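Local coordinates for protein particle-associated lyase (Acinetobacter bacteriophage AP22, PDB 4Y9V) that binds the capsular saccharide of Acinetobacter baumannii as the phage tailspike and probably cleaves the capsular polysaccharide as a lyase, at residues 473-478 and 507-512; 550-555 and 620-625. One frame throughout, in Å; residues are numbered along the deposited sequence. Where two conformers were deposited one is given.

Contact 1: residues 473-478 and 507-512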
loop_
_atom_site.group_PDB
_atom_site.type_symbol
_atom_site.label_atom_id
_atom_site.label_comp_id
_atom_site.label_asym_id
_atom_site.label_seq_id
_atom_site.Cartn_x
_atom_site.Cartn_y
_atom_site.Cartn_z
ATOM N N TRP A 473 -13.598 -22.820 7.312
ATOM C CA TRP A 473 -13.753 -24.278 7.395
ATOM C C TRP A 473 -12.592 -24.923 6.649
ATOM O O TRP A 473 -12.216 -24.455 5.573
ATOM C CB TRP A 473 -15.069 -24.727 6.791
ATOM C CG TRP A 473 -15.381 -26.176 7.010
ATOM C CD1 TRP A 473 -15.194 -26.923 8.140
ATOM C CD2 TRP A 473 -16.000 -27.057 6.055
ATOM N NE1 TRP A 473 -15.644 -28.203 7.954
ATOM C CE2 TRP A 473 -16.144 -28.324 6.689
ATOM C CE3 TRP A 473 -16.437 -26.914 4.731
ATOM C CZ2 TRP A 473 -16.725 -29.412 6.031
ATOM C CZ3 TRP A 473 -17.004 -27.985 4.083
ATOM C CH2 TRP A 473 -17.127 -29.234 4.734
ATOM N N VAL A 474 -12.034 -25.989 7.225
ATOM C CA VAL A 474 -10.966 -26.797 6.630
ATOM C C VAL A 474 -11.351 -28.252 6.869
ATOM O O VAL A 474 -11.592 -28.623 8.011
ATOM C CB VAL A 474 -9.606 -26.481 7.276
ATOM C CG1 VAL A 474 -8.524 -27.379 6.684
ATOM C CG2 VAL A 474 -9.243 -25.014 7.138
ATOM N N GLU A 475 -11.382 -29.093 5.814
ATOM C CA GLU A 475 -11.802 -30.467 6.014
ATOM C C GLU A 475 -11.381 -31.339 4.819
ATOM O O GLU A 475 -11.253 -30.863 3.682
ATOM C CB GLU A 475 -13.322 -30.527 6.236
ATOM C CG GLU A 475 -13.854 -31.904 6.721
ATOM C CD GLU A 475 -13.092 -32.411 7.902
ATOM O OE1 GLU A 475 -13.436 -32.036 9.047
ATOM O OE2 GLU A 475 -12.099 -33.156 7.704
ATOM N N ASP A 476 -11.250 -32.630 5.099
ATOM C CA ASP A 476 -11.008 -33.611 4.043
ATOM C C ASP A 476 -12.213 -33.663 3.090
ATOM O O ASP A 476 -13.319 -33.258 3.435
ATOM C CB ASP A 476 -10.717 -34.979 4.658
ATOM C CG ASP A 476 -10.065 -35.973 3.703
ATOM O OD1 ASP A 476 -9.585 -35.559 2.604
ATOM O OD2 ASP A 476 -10.048 -37.189 4.051
ATOM N N GLY A 477 -11.980 -34.223 1.914
ATOM C CA GLY A 477 -13.004 -34.349 0.918
ATOM C C GLY A 477 -14.050 -35.432 1.239
ATOM O O GLY A 477 -15.155 -35.390 0.669
ATOM N N THR A 478 -13.691 -36.357 2.099
ATOM C CA THR A 478 -14.584 -37.362 2.676
ATOM C C THR A 478 -14.510 -37.134 4.165
ATOM O O THR A 478 -13.427 -37.253 4.764
ATOM C CB THR A 478 -14.161 -38.791 2.313
ATOM O OG1 THR A 478 -14.362 -39.006 0.913
ATOM C CG2 THR A 478 -15.008 -39.792 3.070
ATOM N N TYR A 507 -16.482 -23.573 11.294
ATOM C CA TYR A 507 -17.459 -24.640 11.150
ATOM C C TYR A 507 -16.917 -25.912 11.808
ATOM O O TYR A 507 -15.784 -26.311 11.525
ATOM C CB TYR A 507 -17.785 -24.874 9.664
ATOM C CG TYR A 507 -18.986 -25.759 9.541
ATOM C CD1 TYR A 507 -20.247 -25.193 9.543
ATOM C CD2 TYR A 507 -18.893 -27.152 9.535
ATOM C CE1 TYR A 507 -21.390 -25.955 9.462
ATOM C CE2 TYR A 507 -20.026 -27.925 9.518
ATOM C CZ TYR A 507 -21.261 -27.333 9.494
ATOM O OH TYR A 507 -22.401 -28.146 9.423
ATOM N N PRO A 508 -17.734 -26.582 12.642
ATOM C CA PRO A 508 -17.247 -27.761 13.380
ATOM C C PRO A 508 -17.346 -29.043 12.565
ATOM O O PRO A 508 -18.418 -29.418 12.133
ATOM C CB PRO A 508 -18.216 -27.820 14.565
ATOM C CG PRO A 508 -19.476 -27.220 14.075
ATOM C CD PRO A 508 -19.055 -26.112 13.137
ATOM N N SER A 509 -16.218 -29.735 12.444
ATOM C CA SER A 509 -16.166 -31.084 11.877
ATOM C C SER A 509 -14.857 -31.690 12.342
ATOM O O SER A 509 -14.063 -31.073 13.038
ATOM C CB SER A 509 -16.326 -31.048 10.342
ATOM O OG SER A 509 -15.278 -30.316 9.744
ATOM N N GLN A 510 -14.603 -32.938 11.911
ATOM C CA GLN A 510 -13.459 -33.681 12.447
ATOM C C GLN A 510 -12.174 -32.856 12.452
ATOM O O GLN A 510 -11.462 -32.820 13.471
ATOM C CB GLN A 510 -13.266 -34.970 11.662
ATOM C CG GLN A 510 -12.056 -35.757 12.115
ATOM C CD GLN A 510 -12.008 -37.161 11.561
ATOM O OE1 GLN A 510 -13.012 -37.855 11.562
ATOM N NE2 GLN A 510 -10.838 -37.602 11.096
ATOM N N SER A 511 -11.810 -32.271 11.312
ATOM C CA SER A 511 -10.498 -31.620 11.285
ATOM C C SER A 511 -10.454 -30.364 12.135
ATOM O O SER A 511 -9.423 -30.105 12.781
ATOM C CB SER A 511 -10.085 -31.286 9.836
ATOM O OG SER A 511 -9.885 -32.487 9.087
ATOM N N THR A 512 -11.507 -29.552 12.153
ATOM C CA THR A 512 -11.477 -28.333 12.938
ATOM C C THR A 512 -11.618 -28.600 14.450
ATOM O O THR A 512 -11.306 -27.690 15.241
ATOM C CB THR A 512 -12.518 -27.307 12.479
ATOM O OG1 THR A 512 -13.804 -27.917 12.593
ATOM C CG2 THR A 512 -12.262 -26.821 11.068
#
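The carboxylate of Glu-475 is gripped by the loop 507-512 through both oxygens. Glu-475 OE1 takes Ser-511 N on its syn lone pair at 2.8 Å, almost straight at 172°, and the hydroxyl of Ser-509 on its anti lone pair. Glu-475 OE2 accepts Ser-511 OG at 2.7 Å from above the carboxylate plane; the amide of Asp-476 reaches OE2 from that same face. Four donors thus fix the rotation of the group and would probably favour its charged form. Ser-509 OG, at chi1 61° set between its own backbone N and carbonyl carbon, donates a hydrogen bond to Glu-475 OE1 and receives Trp-473 NE1 at 2.8 Å, in the plane of the indole. That ring lies between Glu-475 CB on one face and Tyr-507 on the other. Tyr-507 makes a T-shaped stack, its edge turned to the five-membered ring with centroids 5.1 Å apart and planes at 69°, while its CB packs on Trp-473 CD1 at 3.6 Å. Arg-469 adds cation-pi contacts to both rings. Loop 507-512 thus packs on strand 470-476, the last in this chain of a parallel sheet of the right-handed beta-helix characteristic of pectin lyase-like proteins.

Contact 2: residues 550-555 and 620-625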
loop_
_atom_site.group_PDB
_atom_site.type_symbol
_atom_site.label_atom_id
_atom_site.label_comp_id
_atom_site.label_asym_id
_atom_site.label_seq_id
_atom_site.Cartn_x
_atom_site.Cartn_y
_atom_site.Cartn_z
ATOM N N TYR A 550 -19.777 -20.643 17.689
ATOM C CA TYR A 550 -18.423 -21.185 17.851
ATOM C C TYR A 550 -18.339 -22.619 17.305
ATOM O O TYR A 550 -19.329 -23.306 17.129
ATOM C CB TYR A 550 -18.061 -21.149 19.358
ATOM C CG TYR A 550 -18.007 -19.731 19.894
ATOM C CD1 TYR A 550 -16.902 -18.957 19.675
ATOM C CD2 TYR A 550 -19.076 -19.162 20.571
ATOM C CE1 TYR A 550 -16.816 -17.636 20.119
ATOM C CE2 TYR A 550 -19.017 -17.852 21.024
ATOM C CZ TYR A 550 -17.892 -17.105 20.764
ATOM O OH TYR A 550 -17.905 -15.780 21.212
ATOM N N SER A 551 -17.101 -23.092 17.133
ATOM C CA SER A 551 -16.918 -24.479 16.739
ATOM C C SER A 551 -17.200 -25.454 17.867
ATOM O O SER A 551 -17.428 -26.638 17.619
ATOM C CB SER A 551 -15.514 -24.744 16.214
ATOM O OG SER A 551 -14.573 -24.506 17.268
ATOM N N LYS A 552 -17.124 -24.974 19.110
ATOM C CA LYS A 552 -17.232 -25.797 20.304
ATOM C C LYS A 552 -17.742 -24.841 21.401
ATOM O O LYS A 552 -17.743 -23.632 21.266
ATOM C CB LYS A 552 -15.954 -26.466 20.666
ATOM C CG LYS A 552 -14.883 -25.434 20.969
ATOM C CD LYS A 552 -13.782 -26.413 21.281
ATOM C CE LYS A 552 -12.583 -25.686 21.564
ATOM N NZ LYS A 552 -11.419 -26.664 21.661
ATOM N N ALA A 553 -18.180 -25.411 22.533
ATOM C CA ALA A 553 -18.680 -24.580 23.613
ATOM C C ALA A 553 -17.622 -23.544 23.985
ATOM O O ALA A 553 -16.469 -23.914 24.278
ATOM C CB ALA A 553 -19.033 -25.457 24.804
ATOM N N PRO A 554 -17.993 -22.267 24.038
ATOM C CA PRO A 554 -17.016 -21.233 24.334
ATOM C C PRO A 554 -16.732 -21.127 25.837
ATOM O O PRO A 554 -17.449 -21.668 26.686
ATOM C CB PRO A 554 -17.662 -19.966 23.798
ATOM C CG PRO A 554 -19.150 -20.233 23.995
ATOM C CD PRO A 554 -19.289 -21.697 23.629
ATOM N N ASN A 555 -15.713 -20.353 26.156
ATOM C CA ASN A 555 -15.566 -19.850 27.519
ATOM C C ASN A 555 -16.707 -18.846 27.771
ATOM O O ASN A 555 -17.074 -18.095 26.857
ATOM C CB ASN A 555 -14.232 -19.139 27.680
ATOM C CG ASN A 555 -13.048 -19.951 27.291
ATOM O OD1 ASN A 555 -12.984 -21.164 27.533
ATOM N ND2 ASN A 555 -12.069 -19.322 26.687
ATOM N N SER A 620 -18.627 -14.287 25.970
ATOM C CA SER A 620 -18.177 -15.559 25.439
ATOM C C SER A 620 -16.928 -15.347 24.582
ATOM O O SER A 620 -16.745 -14.280 23.983
ATOM C CB SER A 620 -19.260 -16.187 24.584
ATOM O OG SER A 620 -19.634 -15.392 23.471
ATOM N N GLY A 621 -16.121 -16.387 24.445
ATOM C CA GLY A 621 -14.970 -16.322 23.552
ATOM C C GLY A 621 -14.192 -17.621 23.609
ATOM O O GLY A 621 -14.414 -18.447 24.486
ATOM N N ILE A 622 -13.234 -17.761 22.672
ATOM C CA ILE A 622 -12.270 -18.873 22.706
ATOM C C ILE A 622 -10.901 -18.284 22.347
ATOM O O ILE A 622 -10.796 -17.569 21.342
ATOM C CB ILE A 622 -12.654 -20.018 21.751
ATOM C CG1 ILE A 622 -13.986 -20.619 22.170
ATOM C CG2 ILE A 622 -11.532 -21.042 21.696
ATOM C CD1 ILE A 622 -14.553 -21.664 21.216
ATOM N N ARG A 623 -9.889 -18.553 23.153
ATOM C CA ARG A 623 -8.515 -18.089 22.981
ATOM C C ARG A 623 -7.531 -19.201 23.315
ATOM O O ARG A 623 -7.123 -19.359 24.472
ATOM C CB ARG A 623 -8.181 -16.876 23.864
ATOM C CG ARG A 623 -9.085 -15.686 23.646
ATOM C CD ARG A 623 -8.927 -14.977 22.332
ATOM N NE ARG A 623 -7.630 -14.296 22.216
ATOM C CZ ARG A 623 -7.341 -13.317 21.375
ATOM N NH1 ARG A 623 -6.146 -12.761 21.376
ATOM N NH2 ARG A 623 -8.249 -12.872 20.554
ATOM N N GLU A 624 -7.132 -20.013 22.349
ATOM C CA GLU A 624 -6.318 -21.217 22.618
ATOM C C GLU A 624 -4.882 -21.127 22.133
ATOM O O GLU A 624 -4.114 -22.123 22.263
ATOM C CB GLU A 624 -6.944 -22.434 21.942
ATOM C CG GLU A 624 -8.327 -22.758 22.440
ATOM C CD GLU A 624 -9.112 -23.735 21.596
ATOM O OE1 GLU A 624 -9.021 -23.717 20.342
ATOM O OE2 GLU A 624 -9.937 -24.457 22.200
ATOM N N ILE A 625 -4.451 -20.067 21.523
ATOM C CA ILE A 625 -3.046 -19.988 21.041
ATOM C C ILE A 625 -2.576 -18.568 21.253
ATOM O O ILE A 625 -3.403 -17.657 21.403
ATOM C CB ILE A 625 -2.974 -20.391 19.583
ATOM C CG1 ILE A 625 -1.533 -20.567 19.111
ATOM C CG2 ILE A 625 -3.750 -19.470 18.716
ATOM C CD1 ILE A 625 -1.429 -21.171 17.720
ATOM O OXT ILE A 625 -1.317 -18.388 21.240
HETATM O O HOH W 1 -10.101 -25.824 18.930
HETATM O O HOH W 2 -9.905 -20.774 25.099
HETATM O O HOH W 3 -9.956 -20.004 25.514
#
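Asn-555 and Gly-621 form an antiparallel hydrogen-bonded pair where strand 555-561 of the Ig-like domain begins beside the C-terminal strand 613-623. Asn-555 N to Gly-621 O is 2.8 Å, the return bond from Gly-621 N to Asn-555 O 3.1 Å. Beside this pair the side chains of Tyr-550 and Ile-622 run antiparallel alongside each other: Ile-622 CD1 lies 3.9 Å from Tyr-550 CD1, approaching the ring obliquely. With CG1 beside its backbone N (chi1 -63°) and the chain extended beyond it, Ile-622 also brings CG1 against Pro-554 and CD1 against the aliphatic part of Lys-552. Pro-554 CB lies over one face of the Tyr-550 ring. At the far end of that ring the phenol oxygen accepts from Ser-620 OG near the ring plane, and Met-522 O and Gln-524 hold the same oxygen from strand 518-531. Asn-555 ND2 donates to Gln-525 OE1 of the second subunit, so the pairing also borders a subunit interface; Ile-625 OXT meets Lys-547 of that subunit. Lys-552 and Glu-624 come at each other head-on. Extended beyond CG, Lys-552 brings NZ to the syn lone pair of Glu-624 OE2 in a salt bridge of 2.7 Å, while water 1 joins NZ to Glu-624 OE1, which also accepts the amide of Thr-519.

In the fold
From the N terminus, the chain climbs the pectin lyase-like beta-helix and reaches strand 470-476. Contact 1 then closes a loop of 28 intervening residues, which includes strand 486-496, by bringing 507-512 back onto that strand. The chain continues along strand 518-531, which pairs with strands 486-496 and 613-623, into the C-terminal Ig-like region. Contact 2 closes the second, longer loop of 64 residues by returning the C-terminal strand 613-623 to 550-555. The loops follow in series, neither nested nor crossed. Their centres are about 17 Å apart, yet they touch: Pro-508 CB packs 3.4 Å from Ser-551 O, so the late beta-helix meets the base of the terminal domain directly.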